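PDB 4BLO: packaging enzyme P4 from Pseudomonas phage phi6, which hydrolyses nucleoside triphosphates and, as a RecA-like hexameric helicase, probably uses that energy to drive viral RNA into the phage capsid. Local coordinates for residues Pro142-Arg147 with Leu180-Ala185; Arg111-Gly116 with Asp224-Met229. All coordinates share one frame; numbering follows the deposited sequence.

Interaction 1 of 2, residues Pro142-Arg147 with Leu180-Ala185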
# COMPACT_ATOMS: atom_id res chain seq x y z
N PRO L 142 39.36 12.06 -6.33
CA PRO L 142 38.70 13.33 -5.91
C PRO L 142 39.47 14.13 -4.87
O PRO L 142 40.22 13.55 -4.10
CB PRO L 142 37.38 12.88 -5.35
CG PRO L 142 37.45 11.39 -5.35
CD PRO L 142 38.68 10.87 -5.78
N ASP L 143 39.27 15.47 -4.84
CA ASP L 143 39.93 16.35 -3.87
C ASP L 143 39.34 16.14 -2.47
O ASP L 143 40.08 16.07 -1.50
CB ASP L 143 39.84 17.84 -4.27
CG ASP L 143 40.35 18.19 -5.65
OD1 ASP L 143 41.16 17.42 -6.21
OD2 ASP L 143 39.95 19.25 -6.18
N VAL L 144 38.00 16.05 -2.38
CA VAL L 144 37.27 15.83 -1.13
C VAL L 144 36.41 14.55 -1.31
O VAL L 144 35.64 14.46 -2.26
CB VAL L 144 36.42 17.08 -0.76
CG1 VAL L 144 35.58 16.84 0.49
CG2 VAL L 144 37.31 18.31 -0.56
N LEU L 145 36.56 13.59 -0.40
CA LEU L 145 35.79 12.35 -0.44
C LEU L 145 34.81 12.30 0.73
O LEU L 145 35.21 12.08 1.88
CB LEU L 145 36.73 11.11 -0.44
CG LEU L 145 36.08 9.71 -0.25
CD1 LEU L 145 35.27 9.28 -1.47
CD2 LEU L 145 37.12 8.68 0.09
N ILE L 146 33.51 12.52 0.43
CA ILE L 146 32.43 12.45 1.41
C ILE L 146 32.07 11.00 1.57
O ILE L 146 31.77 10.32 0.58
CB ILE L 146 31.20 13.32 1.04
CG1 ILE L 146 31.57 14.82 0.92
CG2 ILE L 146 30.02 13.08 2.02
CD1 ILE L 146 30.51 15.64 0.27
N ARG L 147 32.15 10.51 2.81
CA ARG L 147 31.82 9.12 3.12
C ARG L 147 30.52 9.08 3.91
O ARG L 147 30.40 9.72 4.97
CB ARG L 147 32.97 8.41 3.80
CG ARG L 147 34.00 7.93 2.80
CD ARG L 147 34.38 6.48 3.07
NE ARG L 147 33.94 5.55 2.03
CZ ARG L 147 33.81 4.23 2.19
NH1 ARG L 147 34.03 3.67 3.37
NH2 ARG L 147 33.41 3.47 1.18
N LEU L 180 33.70 26.54 -4.57
CA LEU L 180 35.06 27.07 -4.44
C LEU L 180 36.01 26.48 -5.48
O LEU L 180 37.11 27.00 -5.66
CB LEU L 180 35.63 26.82 -3.03
CG LEU L 180 34.91 27.47 -1.85
CD1 LEU L 180 35.43 26.92 -0.54
CD2 LEU L 180 35.01 29.00 -1.88
N GLY L 181 35.60 25.40 -6.15
CA GLY L 181 36.40 24.77 -7.20
C GLY L 181 36.91 23.38 -6.89
O GLY L 181 37.50 22.75 -7.77
N PHE L 182 36.65 22.88 -5.67
CA PHE L 182 37.08 21.54 -5.26
C PHE L 182 36.33 20.46 -5.99
O PHE L 182 35.15 20.62 -6.29
CB PHE L 182 36.88 21.33 -3.74
CG PHE L 182 37.86 22.09 -2.88
CD1 PHE L 182 39.15 21.62 -2.69
CD2 PHE L 182 37.48 23.27 -2.27
CE1 PHE L 182 40.06 22.33 -1.90
CE2 PHE L 182 38.38 23.97 -1.47
CZ PHE L 182 39.67 23.50 -1.30
N ASN L 183 37.02 19.34 -6.25
CA ASN L 183 36.44 18.16 -6.88
C ASN L 183 35.91 17.28 -5.77
O ASN L 183 36.66 16.53 -5.13
CB ASN L 183 37.48 17.44 -7.73
CG ASN L 183 37.90 18.21 -8.96
OD1 ASN L 183 39.02 18.07 -9.44
ND2 ASN L 183 37.00 18.99 -9.53
N VAL L 184 34.60 17.43 -5.50
CA VAL L 184 33.87 16.75 -4.43
C VAL L 184 33.24 15.46 -4.96
O VAL L 184 32.68 15.45 -6.06
CB VAL L 184 32.82 17.69 -3.79
CG1 VAL L 184 32.11 17.01 -2.63
CG2 VAL L 184 33.45 18.99 -3.31
N ALA L 185 33.33 14.39 -4.15
CA ALA L 185 32.74 13.09 -4.44
C ALA L 185 31.99 12.56 -3.24
O ALA L 185 32.40 12.80 -2.11
CB ALA L 185 33.81 12.11 -4.85
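Val144 and Val184 pair side by side where strand 144-147 runs parallel to strand 184-187 in the central sheet of this RecA-like P-loop ATPase. The tight part is the buried apolar packing on the two faces of this strand pair, whose backbones are joined by Ala185 N to Val144 O at 3.0 Å and Ile146 N to Ala185 O at 2.8 Å. On the face carrying the two valines, Ile146 reaches across with its terminal CD1, which comes to 3.6 Å from Val184 CG1. Its CG1 stands beside the backbone N (chi1 -61°), a turn that sends CD1 toward the neighbouring strand; helix 167-179 covers this pair. On the other face the Pro142 ring lies against the methyl of Ala185, with Pro142 CB 3.7 Å from Ala185 CB, and Leu136 of helix 132-140 touches both residues.

The Asp143-Asn183 end is partly exposed and polar, yet well bonded. The two side chains lean toward each other, their carboxylate and amide planes 31° apart, but the bond passes between side chain and backbone: Asn183 N donates to Asp143 OD2 at 2.9 Å, approaching from above the carboxylate plane. In return Asn183 O accepts the amide of Val144 at 3.1 Å, nearly straight at the hydrogen, and a weak, bent bond from Asp143 N. The CB of Asp143 also sits at the edge of the Phe182 ring, whose chain has just left helix 167-179 through a Schellman turn at Gly181. With its backbone gripped at both N and O, Asn183 is fixed in place by polar bonds on the side nearer solvent, whereas the buried faces rely on apolar packing.

Interaction 2 of 2, residues Arg111-Gly116 with Asp224-Met229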
# COMPACT_ATOMS: atom_id res chain seq x y z
N ARG L 111 37.56 20.34 -15.51
CA ARG L 111 38.45 19.33 -16.10
C ARG L 111 38.17 17.93 -15.51
O ARG L 111 38.63 16.92 -16.05
CB ARG L 111 39.91 19.72 -15.88
CG ARG L 111 40.44 20.72 -16.90
CD ARG L 111 41.89 21.09 -16.63
NE ARG L 111 41.99 22.21 -15.69
CZ ARG L 111 43.12 22.86 -15.41
NH1 ARG L 111 44.27 22.50 -15.98
NH2 ARG L 111 43.12 23.87 -14.55
N TRP L 112 37.40 17.88 -14.40
CA TRP L 112 37.04 16.69 -13.64
C TRP L 112 35.52 16.59 -13.48
O TRP L 112 34.90 17.62 -13.23
CB TRP L 112 37.73 16.75 -12.27
CG TRP L 112 37.57 15.53 -11.40
CD1 TRP L 112 38.43 14.48 -11.31
CD2 TRP L 112 36.54 15.29 -10.42
NE1 TRP L 112 37.99 13.59 -10.35
CE2 TRP L 112 36.83 14.06 -9.80
CE3 TRP L 112 35.39 16.00 -10.02
CZ2 TRP L 112 36.02 13.52 -8.79
CZ3 TRP L 112 34.61 15.47 -9.01
CH2 TRP L 112 34.92 14.25 -8.40
N PRO L 113 34.89 15.39 -13.58
CA PRO L 113 35.46 14.05 -13.84
C PRO L 113 35.88 13.81 -15.29
O PRO L 113 36.56 12.82 -15.57
CB PRO L 113 34.32 13.10 -13.44
CG PRO L 113 33.07 13.90 -13.70
CD PRO L 113 33.42 15.34 -13.40
N SER L 114 35.49 14.71 -16.22
CA SER L 114 35.86 14.63 -17.63
C SER L 114 36.21 16.02 -18.18
O SER L 114 35.73 17.02 -17.65
CB SER L 114 34.76 13.98 -18.45
OG SER L 114 35.15 13.89 -19.81
N GLU L 115 37.05 16.07 -19.23
CA GLU L 115 37.51 17.33 -19.82
C GLU L 115 36.39 18.13 -20.45
O GLU L 115 35.63 17.62 -21.28
CB GLU L 115 38.62 17.09 -20.87
CG GLU L 115 40.03 17.28 -20.33
CD GLU L 115 40.51 18.68 -20.00
OE1 GLU L 115 39.78 19.66 -20.30
OE2 GLU L 115 41.62 18.80 -19.45
N GLY L 116 36.31 19.39 -20.03
CA GLY L 116 35.35 20.38 -20.51
C GLY L 116 33.93 20.16 -20.06
O GLY L 116 33.02 20.75 -20.63
N ASP L 224 28.11 26.26 -9.71
CA ASP L 224 29.35 25.93 -10.44
C ASP L 224 30.14 24.77 -9.82
O ASP L 224 31.38 24.77 -9.85
CB ASP L 224 30.25 27.17 -10.58
CG ASP L 224 29.62 28.40 -11.19
OD1 ASP L 224 28.72 28.25 -12.05
OD2 ASP L 224 30.08 29.52 -10.86
N CYS L 225 29.42 23.76 -9.27
CA CYS L 225 30.00 22.57 -8.64
C CYS L 225 30.13 21.43 -9.65
O CYS L 225 29.26 21.26 -10.52
CB CYS L 225 29.16 22.11 -7.45
SG CYS L 225 28.88 23.37 -6.18
N SER L 226 31.17 20.62 -9.48
CA SER L 226 31.41 19.39 -10.22
C SER L 226 31.51 18.26 -9.18
O SER L 226 32.56 18.08 -8.55
CB SER L 226 32.65 19.50 -11.09
OG SER L 226 32.74 18.36 -11.94
N VAL L 227 30.39 17.56 -8.95
CA VAL L 227 30.28 16.49 -7.97
C VAL L 227 30.05 15.13 -8.65
O VAL L 227 29.33 15.03 -9.63
CB VAL L 227 29.15 16.82 -6.94
CG1 VAL L 227 28.96 15.72 -5.89
CG2 VAL L 227 29.38 18.18 -6.27
N VAL L 228 30.69 14.08 -8.11
CA VAL L 228 30.54 12.68 -8.50
C VAL L 228 29.86 11.95 -7.33
O VAL L 228 30.44 11.87 -6.25
CB VAL L 228 31.88 12.00 -8.91
CG1 VAL L 228 31.75 10.47 -9.00
CG2 VAL L 228 32.41 12.58 -10.22
N MET L 229 28.67 11.43 -7.54
CA MET L 229 27.94 10.67 -6.51
C MET L 229 27.87 9.21 -6.90
O MET L 229 27.46 8.91 -8.03
CB MET L 229 26.51 11.22 -6.29
CG MET L 229 26.48 12.64 -5.79
SD MET L 229 24.91 13.06 -5.01
CE MET L 229 23.80 12.84 -6.36
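Trp112 and Pro113 lean on Ser226 and Val228, two residues on one face of strand 226-231 in the central sheet of the RecA-like P-loop fold. The loop that links the antiparallel strands 109-110 and 117-118 thereby packs over the sheet, beside helix 132-140.

The indole and the Val228 side chain cross at about a right angle. The outer end of the six-membered ring does the touching, with Trp112 CH2 at 3.5 Å from Val228 CG2. Trp112 CG is anti to the backbone N (chi1 -175°), which brings the six-membered ring in to the strand at Ser226 and Val228, although the Trp112 CB points neither toward nor away from it. At the ring edge the carbonyl O of Ser226 lies in the indole plane, 3.4 Å from Trp112 CZ3. The polar end of the indole is held separately, NE1 donating to the carbonyl of Leu140.

Pro113 meets the same valine differently: the two side chains slide past each other in opposite directions, and Pro113 CB comes within 3.8 Å of Val228 CG2. That single methyl therefore touches both the indole and the pyrrolidine ring. The peptide bond before Pro113 is cis, and the two successive side chains come down on the strand together. Thr122 of strand 120-126 touches both Pro113 and Val228 from the neighbouring strand.

At the Trp112-Pro113 peptide, the buried Ser226 donates from OG to Trp112 O at 2.6 Å, tilted 20° from the carbonyl plane, with Pro113 CD 3.4 Å from the same OG.

In the fold
Both contacts are largely buried and belong to one sheet, since strand 184-187 of interaction 1 neighbours strand 226-231 of interaction 2; Val184 O and Val228 N probably form a hydrogen bond between them. Interaction 1 joins two strands within the sheet, chiefly through backbone bonds, and becomes polar and partly exposed at Asp143 and Asn183. Interaction 2 instead lays a loop on one face of the sheet, relying on ring-to-methyl packing and a single side-chain hydrogen bond. Trp112 bridges the two, touching Pro142 and Asn183 of interaction 1. Helix 132-140, which follows the ADP-binding P-loop, packs against both contacts.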